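Local atomic coordinates of putative Oleoyl-[acyl-carrier protein] thioesterase (Lactobacillus plantarum, PDB entry 2OWN), a protein that probably hydrolyses the thioester of oleoyl and related acyl chains carried on acyl carrier protein, releasing the free fatty acid. Residues Q45-L51 against E133-Y138; W63-A69 against I113-M119; Q199-V205 against I252-P258. One frame throughout, in Å; residues are numbered along the deposited sequence.

Contact 1 of 3, residues Q45-L51 against E133-Y138; sequences QSDALGL and ELVAPY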
loop_
_atom_site.group_PDB
_atom_site.type_symbol
_atom_site.label_atom_id
_atom_site.label_comp_id
_atom_site.label_asym_id
_atom_site.label_seq_id
_atom_site.Cartn_x
_atom_site.Cartn_y
_atom_site.Cartn_z
ATOM N N GLN B 45 -1.900 20.644 -3.045
ATOM C CA GLN B 45 -1.492 22.063 -3.131
ATOM C C GLN B 45 -1.657 22.482 -4.602
ATOM O O GLN B 45 -2.293 23.503 -4.887
ATOM C CB GLN B 45 -0.031 22.299 -2.686
ATOM C CG GLN B 45 0.420 23.791 -2.738
ATOM C CD GLN B 45 1.846 24.062 -2.249
ATOM O OE1 GLN B 45 2.645 23.147 -2.039
ATOM N NE2 GLN B 45 2.170 25.345 -2.094
ATOM N N SER B 46 -1.100 21.655 -5.501
ATOM C CA SER B 46 -1.144 21.852 -6.962
ATOM C C SER B 46 -2.586 21.865 -7.523
ATOM O O SER B 46 -2.881 22.706 -8.371
ATOM C CB SER B 46 -0.258 20.818 -7.682
ATOM O OG SER B 46 1.043 20.812 -7.127
ATOM N N ASP B 47 -3.462 20.972 -7.028
ATOM C CA ASP B 47 -4.898 20.936 -7.438
ATOM C C ASP B 47 -5.653 22.194 -6.966
ATOM O O ASP B 47 -6.426 22.762 -7.751
ATOM C CB ASP B 47 -5.650 19.680 -6.933
ATOM C CG ASP B 47 -5.201 18.369 -7.602
ATOM O OD1 ASP B 47 -4.586 18.364 -8.693
ATOM O OD2 ASP B 47 -5.500 17.309 -7.014
ATOM N N ALA B 48 -5.430 22.607 -5.706
ATOM C CA ALA B 48 -6.055 23.830 -5.110
ATOM C C ALA B 48 -5.721 25.126 -5.876
ATOM O O ALA B 48 -6.584 25.997 -6.005
ATOM C CB ALA B 48 -5.685 23.985 -3.634
ATOM N N LEU B 49 -4.482 25.223 -6.377
ATOM C CA LEU B 49 -3.998 26.368 -7.196
ATOM C C LEU B 49 -4.368 26.288 -8.702
ATOM O O LEU B 49 -4.077 27.237 -9.440
ATOM C CB LEU B 49 -2.463 26.498 -7.073
ATOM C CG LEU B 49 -1.892 26.777 -5.682
ATOM C CD1 LEU B 49 -0.374 26.548 -5.645
ATOM C CD2 LEU B 49 -2.263 28.186 -5.219
ATOM N N GLY B 50 -5.006 25.191 -9.144
ATOM C CA GLY B 50 -5.380 24.955 -10.542
ATOM C C GLY B 50 -4.400 24.093 -11.336
ATOM O O GLY B 50 -4.761 23.643 -12.415
ATOM N N LEU B 51 -3.196 23.831 -10.803
ATOM C CA LEU B 51 -2.139 23.022 -11.461
ATOM C C LEU B 51 -2.384 21.496 -11.344
ATOM O O LEU B 51 -1.615 20.769 -10.703
ATOM C CB LEU B 51 -0.747 23.411 -10.901
ATOM C CG LEU B 51 -0.297 24.869 -11.029
ATOM C CD1 LEU B 51 0.949 25.118 -10.187
ATOM C CD2 LEU B 51 -0.064 25.234 -12.483
ATOM N N GLU B 133 4.730 29.732 -15.666
ATOM C CA GLU B 133 3.263 29.630 -15.420
ATOM C C GLU B 133 2.890 28.412 -14.539
ATOM O O GLU B 133 1.967 28.512 -13.729
ATOM C CB GLU B 133 2.444 29.609 -16.731
ATOM C CG GLU B 133 2.687 28.399 -17.680
ATOM C CD GLU B 133 1.881 28.449 -18.983
ATOM O OE1 GLU B 133 0.973 29.299 -19.143
ATOM O OE2 GLU B 133 2.159 27.604 -19.859
ATOM N N LEU B 134 3.599 27.288 -14.721
ATOM C CA LEU B 134 3.393 26.048 -13.925
ATOM C C LEU B 134 4.049 26.066 -12.511
ATOM O O LEU B 134 3.769 25.163 -11.716
ATOM C CB LEU B 134 3.858 24.806 -14.709
ATOM C CG LEU B 134 3.262 24.606 -16.115
ATOM C CD1 LEU B 134 3.839 23.352 -16.745
ATOM C CD2 LEU B 134 1.736 24.534 -16.122
ATOM N N VAL B 135 4.924 27.050 -12.233
ATOM C CA VAL B 135 5.618 27.259 -10.935
ATOM C C VAL B 135 5.139 28.529 -10.174
ATOM O O VAL B 135 5.139 28.510 -8.936
ATOM C CB VAL B 135 7.166 27.259 -11.134
ATOM C CG1 VAL B 135 7.930 27.433 -9.818
ATOM C CG2 VAL B 135 7.596 25.954 -11.750
ATOM N N ALA B 136 4.769 29.602 -10.899
ATOM C CA ALA B 136 4.267 30.902 -10.327
ATOM C C ALA B 136 3.194 30.799 -9.215
ATOM O O ALA B 136 3.354 31.486 -8.195
ATOM C CB ALA B 136 3.775 31.863 -11.432
ATOM N N PRO B 137 2.114 29.974 -9.402
ATOM C CA PRO B 137 1.076 29.767 -8.353
ATOM C C PRO B 137 1.608 29.297 -6.971
ATOM O O PRO B 137 0.979 29.603 -5.963
ATOM C CB PRO B 137 0.149 28.715 -8.978
ATOM C CG PRO B 137 0.281 28.926 -10.411
ATOM C CD PRO B 137 1.733 29.243 -10.626
ATOM N N TYR B 138 2.741 28.580 -6.942
ATOM C CA TYR B 138 3.390 28.152 -5.682
ATOM C C TYR B 138 4.144 29.316 -4.981
ATOM O O TYR B 138 4.511 29.167 -3.809
ATOM C CB TYR B 138 4.400 27.004 -5.892
ATOM C CG TYR B 138 3.879 25.792 -6.637
ATOM C CD1 TYR B 138 2.761 25.065 -6.161
ATOM C CD2 TYR B 138 4.543 25.319 -7.795
ATOM C CE1 TYR B 138 2.272 23.908 -6.872
ATOM C CE2 TYR B 138 4.084 24.168 -8.499
ATOM C CZ TYR B 138 2.957 23.466 -8.029
ATOM O OH TYR B 138 2.533 22.366 -8.726
HETATM O O HOH W 1 4.647 26.704 -2.411
#

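Contact 2 of 3, residues W63-A69 against I113-M119; sequences WVVTQYA and ITSIWVM. With SO4 (sulfate ion), chain O.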
loop_
_atom_site.group_PDB
_atom_site.type_symbol
_atom_site.label_atom_id
_atom_site.label_comp_id
_atom_site.label_asym_id
_atom_site.label_seq_id
_atom_site.Cartn_x
_atom_site.Cartn_y
_atom_site.Cartn_z
ATOM N N TRP B 63 6.163 16.916 -14.374
ATOM C CA TRP B 63 7.164 16.945 -13.294
ATOM C C TRP B 63 7.693 15.527 -13.029
ATOM O O TRP B 63 6.902 14.577 -12.954
ATOM C CB TRP B 63 6.614 17.540 -11.993
ATOM C CG TRP B 63 6.290 18.993 -12.057
ATOM C CD1 TRP B 63 5.054 19.559 -12.169
ATOM C CD2 TRP B 63 7.227 20.070 -12.016
ATOM N NE1 TRP B 63 5.157 20.930 -12.184
ATOM C CE2 TRP B 63 6.479 21.278 -12.097
ATOM C CE3 TRP B 63 8.636 20.140 -11.915
ATOM C CZ2 TRP B 63 7.095 22.561 -12.083
ATOM C CZ3 TRP B 63 9.264 21.420 -11.896
ATOM C CH2 TRP B 63 8.483 22.614 -11.982
ATOM N N VAL B 64 9.022 15.408 -12.933
ATOM C CA VAL B 64 9.734 14.144 -12.679
ATOM C C VAL B 64 10.762 14.397 -11.575
ATOM O O VAL B 64 11.685 15.184 -11.794
ATOM C CB VAL B 64 10.440 13.645 -13.980
ATOM C CG1 VAL B 64 11.284 12.375 -13.739
ATOM C CG2 VAL B 64 9.413 13.394 -15.082
ATOM N N VAL B 65 10.578 13.767 -10.399
ATOM C CA VAL B 65 11.518 13.922 -9.263
ATOM C C VAL B 65 12.807 13.148 -9.589
ATOM O O VAL B 65 12.749 11.969 -9.969
ATOM C CB VAL B 65 10.944 13.510 -7.850
ATOM C CG1 VAL B 65 10.561 12.040 -7.757
ATOM C CG2 VAL B 65 11.934 13.876 -6.734
ATOM N N THR B 66 13.933 13.856 -9.503
ATOM C CA THR B 66 15.275 13.324 -9.745
ATOM C C THR B 66 16.007 12.981 -8.442
ATOM O O THR B 66 16.791 12.025 -8.440
ATOM C CB THR B 66 16.142 14.313 -10.572
ATOM O OG1 THR B 66 16.267 15.564 -9.882
ATOM C CG2 THR B 66 15.521 14.554 -11.942
ATOM N N GLN B 67 15.754 13.747 -7.361
ATOM C CA GLN B 67 16.407 13.573 -6.060
ATOM C C GLN B 67 15.516 13.755 -4.821
ATOM O O GLN B 67 14.553 14.520 -4.875
ATOM C CB GLN B 67 17.513 14.629 -5.912
ATOM C CG GLN B 67 18.464 14.811 -7.108
ATOM C CD GLN B 67 19.613 15.770 -6.859
ATOM O OE1 GLN B 67 19.867 16.208 -5.734
ATOM N NE2 GLN B 67 20.326 16.094 -7.927
ATOM N N TYR B 68 15.866 13.043 -3.735
ATOM C CA TYR B 68 15.252 13.155 -2.388
ATOM C C TYR B 68 16.345 13.056 -1.301
ATOM O O TYR B 68 17.263 12.250 -1.433
ATOM C CB TYR B 68 14.207 12.085 -2.010
ATOM C CG TYR B 68 12.834 12.199 -2.598
ATOM C CD1 TYR B 68 11.974 13.255 -2.214
ATOM C CD2 TYR B 68 12.306 11.179 -3.413
ATOM C CE1 TYR B 68 10.638 13.351 -2.724
ATOM C CE2 TYR B 68 10.969 11.251 -3.928
ATOM C CZ TYR B 68 10.142 12.343 -3.577
ATOM O OH TYR B 68 8.852 12.431 -4.078
ATOM N N ALA B 69 16.223 13.897 -0.273
ATOM C CA ALA B 69 17.069 13.897 0.937
ATOM C C ALA B 69 16.024 13.923 2.062
ATOM O O ALA B 69 15.239 14.865 2.112
ATOM C CB ALA B 69 17.981 15.091 1.002
ATOM N N ILE B 113 11.815 16.482 4.413
ATOM C CA ILE B 113 12.186 16.040 3.074
ATOM C C ILE B 113 12.503 17.230 2.174
ATOM O O ILE B 113 11.753 18.213 2.173
ATOM C CB ILE B 113 11.057 15.203 2.401
ATOM C CG1 ILE B 113 10.619 14.020 3.292
ATOM C CG2 ILE B 113 11.485 14.707 1.004
ATOM C CD1 ILE B 113 9.491 13.164 2.702
ATOM N N THR B 114 13.649 17.151 1.488
ATOM C CA THR B 114 14.081 18.124 0.470
ATOM C C THR B 114 14.122 17.313 -0.833
ATOM O O THR B 114 14.349 16.091 -0.797
ATOM C CB THR B 114 15.430 18.820 0.776
ATOM O OG1 THR B 114 16.501 17.872 0.815
ATOM C CG2 THR B 114 15.357 19.569 2.095
ATOM N N SER B 115 13.889 17.978 -1.964
ATOM C CA SER B 115 13.874 17.316 -3.280
ATOM C C SER B 115 14.128 18.225 -4.477
ATOM O O SER B 115 13.948 19.435 -4.375
ATOM C CB SER B 115 12.511 16.648 -3.476
ATOM O OG SER B 115 11.486 17.616 -3.387
ATOM N N ILE B 116 14.512 17.593 -5.594
ATOM C CA ILE B 116 14.781 18.238 -6.887
ATOM C C ILE B 116 13.853 17.591 -7.936
ATOM O O ILE B 116 13.736 16.358 -7.976
ATOM C CB ILE B 116 16.273 18.131 -7.310
ATOM C CG1 ILE B 116 17.208 18.762 -6.264
ATOM C CG2 ILE B 116 16.520 18.809 -8.673
ATOM C CD1 ILE B 116 17.039 20.263 -6.040
ATOM N N TRP B 117 13.208 18.435 -8.754
ATOM C CA TRP B 117 12.279 18.034 -9.822
ATOM C C TRP B 117 12.652 18.704 -11.155
ATOM O O TRP B 117 13.101 19.854 -11.152
ATOM C CB TRP B 117 10.857 18.442 -9.453
ATOM C CG TRP B 117 10.288 17.822 -8.210
ATOM C CD1 TRP B 117 10.545 18.185 -6.917
ATOM C CD2 TRP B 117 9.304 16.782 -8.145
ATOM N NE1 TRP B 117 9.816 17.407 -6.050
ATOM C CE2 TRP B 117 9.037 16.543 -6.767
ATOM C CE3 TRP B 117 8.626 16.010 -9.117
ATOM C CZ2 TRP B 117 8.118 15.556 -6.321
ATOM C CZ3 TRP B 117 7.692 15.020 -8.681
ATOM C CH2 TRP B 117 7.454 14.808 -7.284
ATOM N N VAL B 118 12.426 17.993 -12.266
ATOM C CA VAL B 118 12.696 18.465 -13.650
ATOM C C VAL B 118 11.476 18.228 -14.565
ATOM O O VAL B 118 10.714 17.275 -14.332
ATOM C CB VAL B 118 13.955 17.788 -14.256
ATOM C CG1 VAL B 118 15.191 18.168 -13.460
ATOM C CG2 VAL B 118 13.809 16.262 -14.327
HETATM N N MSE B 119 11.298 19.085 -15.586
HETATM C CA MSE B 119 10.184 18.945 -16.543
HETATM C C MSE B 119 10.629 18.100 -17.739
HETATM O O MSE B 119 11.530 18.513 -18.480
HETATM C CB MSE B 119 9.622 20.277 -17.028
HETATM C CG MSE B 119 9.181 21.202 -15.914
HETATM SE SE MSE B 119 7.757 22.398 -16.489
HETATM C CE MSE B 119 6.331 21.080 -16.429
HETATM S S SO4 O . 23.917 16.201 -8.167
HETATM O O1 SO4 O . 24.312 15.945 -6.793
HETATM O O2 SO4 O . 23.458 14.950 -8.763
HETATM O O3 SO4 O . 22.841 17.187 -8.168
HETATM O O4 SO4 O . 25.039 16.737 -8.929
#

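Contact 3 of 3, residues Q199-V205 against I252-P258; sequences QHDLVHV and IQWRTLP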
loop_
_atom_site.group_PDB
_atom_site.type_symbol
_atom_site.label_atom_id
_atom_site.label_comp_id
_atom_site.label_asym_id
_atom_site.label_seq_id
_atom_site.Cartn_x
_atom_site.Cartn_y
_atom_site.Cartn_z
ATOM N N GLN B 199 15.610 -4.483 14.258
ATOM C CA GLN B 199 16.485 -3.865 15.285
ATOM C C GLN B 199 17.206 -2.585 14.786
ATOM O O GLN B 199 18.281 -2.225 15.285
ATOM C CB GLN B 199 17.430 -4.936 15.841
ATOM C CG GLN B 199 18.014 -4.594 17.229
ATOM C CD GLN B 199 18.702 -5.724 17.940
ATOM O OE1 GLN B 199 18.744 -6.874 17.477
ATOM N NE2 GLN B 199 19.264 -5.391 19.098
ATOM N N HIS B 200 16.579 -1.883 13.834
ATOM C CA HIS B 200 17.084 -0.631 13.246
ATOM C C HIS B 200 15.943 0.327 12.883
ATOM O O HIS B 200 14.931 -0.114 12.335
ATOM C CB HIS B 200 17.976 -0.888 12.016
ATOM C CG HIS B 200 19.276 -1.545 12.348
ATOM N ND1 HIS B 200 19.423 -2.913 12.393
ATOM C CD2 HIS B 200 20.472 -1.026 12.707
ATOM C CE1 HIS B 200 20.656 -3.208 12.760
ATOM N NE2 HIS B 200 21.314 -2.080 12.956
ATOM N N ASP B 201 16.113 1.603 13.239
ATOM C CA ASP B 201 15.174 2.700 12.950
ATOM C C ASP B 201 15.826 3.643 11.954
ATOM O O ASP B 201 17.035 3.840 11.999
ATOM C CB ASP B 201 14.797 3.471 14.224
ATOM C CG ASP B 201 13.854 2.700 15.141
ATOM O OD1 ASP B 201 13.387 1.605 14.781
ATOM O OD2 ASP B 201 13.546 3.215 16.234
ATOM N N LEU B 202 15.003 4.250 11.100
ATOM C CA LEU B 202 15.465 5.182 10.062
ATOM C C LEU B 202 15.895 6.517 10.669
ATOM O O LEU B 202 15.205 7.044 11.551
ATOM C CB LEU B 202 14.364 5.426 9.021
ATOM C CG LEU B 202 13.947 4.202 8.201
ATOM C CD1 LEU B 202 12.574 4.399 7.610
ATOM C CD2 LEU B 202 15.005 3.865 7.130
ATOM N N VAL B 203 17.063 6.998 10.236
ATOM C CA VAL B 203 17.649 8.281 10.640
ATOM C C VAL B 203 17.692 9.225 9.428
ATOM O O VAL B 203 17.272 10.386 9.546
ATOM C CB VAL B 203 19.067 8.106 11.272
ATOM C CG1 VAL B 203 19.697 9.443 11.660
ATOM C CG2 VAL B 203 18.984 7.214 12.496
ATOM N N HIS B 204 18.218 8.737 8.294
ATOM C CA HIS B 204 18.351 9.529 7.068
ATOM C C HIS B 204 18.254 8.672 5.796
ATOM O O HIS B 204 18.589 7.488 5.841
ATOM C CB HIS B 204 19.708 10.247 7.122
ATOM C CG HIS B 204 19.778 11.490 6.302
ATOM N ND1 HIS B 204 20.099 11.505 4.962
ATOM C CD2 HIS B 204 19.581 12.779 6.660
ATOM C CE1 HIS B 204 20.077 12.757 4.531
ATOM N NE2 HIS B 204 19.768 13.544 5.541
ATOM N N VAL B 205 17.765 9.263 4.697
ATOM C CA VAL B 205 17.644 8.604 3.378
ATOM C C VAL B 205 17.982 9.585 2.228
ATOM O O VAL B 205 17.467 10.702 2.225
ATOM C CB VAL B 205 16.214 8.035 3.111
ATOM C CG1 VAL B 205 16.156 7.283 1.777
ATOM C CG2 VAL B 205 15.736 7.100 4.246
ATOM N N ILE B 252 20.977 4.845 3.073
ATOM C CA ILE B 252 20.137 4.991 4.268
ATOM C C ILE B 252 21.007 4.911 5.523
ATOM O O ILE B 252 21.859 4.021 5.620
ATOM C CB ILE B 252 19.013 3.913 4.348
ATOM C CG1 ILE B 252 18.147 3.903 3.081
ATOM C CG2 ILE B 252 18.111 4.131 5.589
ATOM C CD1 ILE B 252 17.087 2.804 3.064
ATOM N N GLN B 253 20.785 5.846 6.451
ATOM C CA GLN B 253 21.453 5.890 7.747
ATOM C C GLN B 253 20.406 5.366 8.739
ATOM O O GLN B 253 19.245 5.829 8.727
ATOM C CB GLN B 253 21.926 7.304 8.094
ATOM C CG GLN B 253 22.838 7.964 7.020
ATOM C CD GLN B 253 24.149 7.218 6.740
ATOM O OE1 GLN B 253 24.571 6.350 7.502
ATOM N NE2 GLN B 253 24.812 7.590 5.650
ATOM N N TRP B 254 20.812 4.394 9.566
ATOM C CA TRP B 254 19.956 3.742 10.563
ATOM C C TRP B 254 20.520 3.830 11.962
ATOM O O TRP B 254 21.732 3.858 12.097
ATOM C CB TRP B 254 19.859 2.246 10.270
ATOM C CG TRP B 254 19.357 1.851 8.949
ATOM C CD1 TRP B 254 20.083 1.766 7.808
ATOM C CD2 TRP B 254 18.038 1.389 8.627
ATOM N NE1 TRP B 254 19.300 1.310 6.785
ATOM C CE2 TRP B 254 18.035 1.086 7.240
ATOM C CE3 TRP B 254 16.845 1.226 9.366
ATOM C CZ2 TRP B 254 16.888 0.596 6.560
ATOM C CZ3 TRP B 254 15.686 0.751 8.697
ATOM C CH2 TRP B 254 15.723 0.439 7.295
ATOM N N ARG B 255 19.645 3.810 12.976
ATOM C CA ARG B 255 20.042 3.807 14.396
ATOM C C ARG B 255 19.831 2.369 14.875
ATOM O O ARG B 255 18.728 1.846 14.733
ATOM C CB ARG B 255 19.210 4.759 15.256
ATOM C CG ARG B 255 19.746 4.894 16.690
ATOM C CD ARG B 255 18.988 5.893 17.547
ATOM N NE ARG B 255 17.631 5.456 17.898
ATOM C CZ ARG B 255 16.489 5.703 17.231
ATOM N NH1 ARG B 255 16.449 6.402 16.077
ATOM N NH2 ARG B 255 15.341 5.218 17.731
ATOM N N THR B 256 20.865 1.758 15.454
ATOM C CA THR B 256 20.805 0.383 15.984
ATOM C C THR B 256 20.073 0.434 17.329
ATOM O O THR B 256 20.480 1.186 18.226
ATOM C CB THR B 256 22.197 -0.234 16.120
ATOM O OG1 THR B 256 22.825 -0.221 14.833
ATOM C CG2 THR B 256 22.147 -1.686 16.650
ATOM N N LEU B 257 18.993 -0.347 17.441
ATOM C CA LEU B 257 18.178 -0.416 18.653
ATOM C C LEU B 257 18.827 -1.380 19.665
ATOM O O LEU B 257 19.471 -2.360 19.231
ATOM C CB LEU B 257 16.744 -0.860 18.331
ATOM C CG LEU B 257 15.975 0.003 17.320
ATOM C CD1 LEU B 257 14.627 -0.627 17.011
ATOM C CD2 LEU B 257 15.794 1.462 17.783
ATOM N N PRO B 258 18.692 -1.108 21.000
ATOM C CA PRO B 258 19.257 -2.020 22.022
ATOM C C PRO B 258 18.738 -3.458 21.934
ATOM O O PRO B 258 19.530 -4.371 22.070
ATOM C CB PRO B 258 18.835 -1.382 23.356
ATOM C CG PRO B 258 18.560 -0.006 23.051
ATOM C CD PRO B 258 18.053 0.052 21.657
#

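Contact 1 of 3, residues Q45-L51 against E133-Y138
L51 and Y138 make the apolar heart of this contact. Methyl CD1 of L51 lies over one face of the Y138 ring as a CH-pi contact, 3.8 Å from the centroid and displaced toward the rim, with CZ the ring atom nearest to it. The same methyl reaches CG of P137 at 3.9 Å, while the other branch, CD2, meets CD2 of L134. L49 comes in obliquely: its CD1 touches Y138 CD1 at 3.5 Å, and its CB packs on CB of P137.

The polar contacts involve both ends of the tyrosine. Its hydroxyl OH donates to S46 OG over 2.7 Å, at the ring edge and close to the ring plane; OG also bonds to the backbone O of S42 and to an unidentified ligand. At the backbone end, one water accepts from Q45 NE2 and donates to Y138 O, each at 2.8 Å. The amide of Q45 gets there because CG stands anti to the backbone N (chi1 -179°) and the chain runs straight on. A leucine in place of Y138 would probably leave S46 OG without its phenolic donor and L51 CD1 without a ring face to rest on.

Helix 31-48 ends here in a Schellman motif, with G50 at positive phi, and the turn that follows docks on the short 3-10 segment 136-138 within the N-terminal HotDog domain.

Contact 2 of 3, residues W63-A69 against I113-M119
W117 has CG anti to the carbonyl carbon (chi1 -62°), and with chi2 at 79° this lays the indole under V65, whose CB sits 3.4 Å from the centroid of the six-membered ring, almost on the normal. The indole's NE1 makes a bent bond to S115 OG at 3.2 Å, with OG tilted from the ring plane; S115 OG is bonded in turn to the backbone O of R98. Further along the same face, W63 crosses W117 at about a right angle, its CE3 against W117 CB at 3.7 Å. M119, a selenomethionine with CG anti to the carbonyl carbon (chi1 -55°), brings CG and then SE over the W63 six-membered ring, a Met-aromatic contact with SE 4.6 Å from the centroid.

The strands are antiparallel neighbours in the HotDog sheet, and a classic beta bulge breaks their register: T66 and Q67 both face I116, whose carbonyl O takes T66 N at 2.9 Å and, weakly, Q67 N. Regular pairing holds beyond the bulge, where A69 and T114 exchange two backbone bonds.

At the bulge, T66 CG2 presses tightly on V118 CG2 at 3.4 Å. On the face away from the tryptophans Q67 runs alongside I116, and its extended chain delivers NE2 to O3 of a sulfate ion, probably from the crystallisation liquor, at 2.8 Å.

Contact 3 of 3, residues Q199-V205 against I252-P258
L202 and W254 rise from neighbouring strands on the same face, the leucine running along the indole, and form the close-packed half of this contact. Methyl CD2 of L202 sits over the indole face, 3.6 Å from the centroid of the six-membered ring and 16° off its normal. It is wedged at the same time against I252 CG2 at 3.5 Å, tighter than usual, and I252 in turn runs alongside V205. H200 adds its CB near W254 CE3, while its ring stacks on F196 and gives ND1 to the backbone O of that residue.

The other face is polar and looser. D201 and R255 cross obliquely, with the carboxylate and guanidinium planes 75° apart, and the salt bridge is a single contact from OD2 to NH2 at 3.1 Å; OD1 turns to R28. Having CG anti to the backbone N (chi1 -172°) and a bend at chi3 carries the arginine's end back across D201. At the partly exposed end, Q199 NE2 binds L257 O at 3.0 Å, approaching from above the carbonyl plane.

A classic beta bulge interrupts the ladder: V203 N at 2.9 Å and H204 N at 3.1 Å reach Q253 O from the same face of its plane.

Strand 200-209 lies between strands 61-72 and 246-256, strand 233-241 flanks the far edge of 246-256, and L31 of helix 31-48 touches L202 and V205.

Along the chain, contact 2 falls between the two halves of contact 1, and contact 3 follows both. Contacts 1 and 2 have centres 17 Å apart and touch directly: L134 CD1 packs on M119 CE, and V135 CG2 on W63 CZ2, tying the 133-138 turn to the sheet of the N-terminal HotDog domain. Contact 3 belongs to the C-terminal HotDog domain, with its centre 23 Å from that of contact 2 and 36 Å from that of contact 1, across the middle of the chain. Strands 61-72 and 200-209 pair antiparallel, so contacts 2 and 3 share a sheet, their nearest atoms about 3 Å apart, without touching each other. The two HotDog domains are therefore sewn together through strand pairing within one chain.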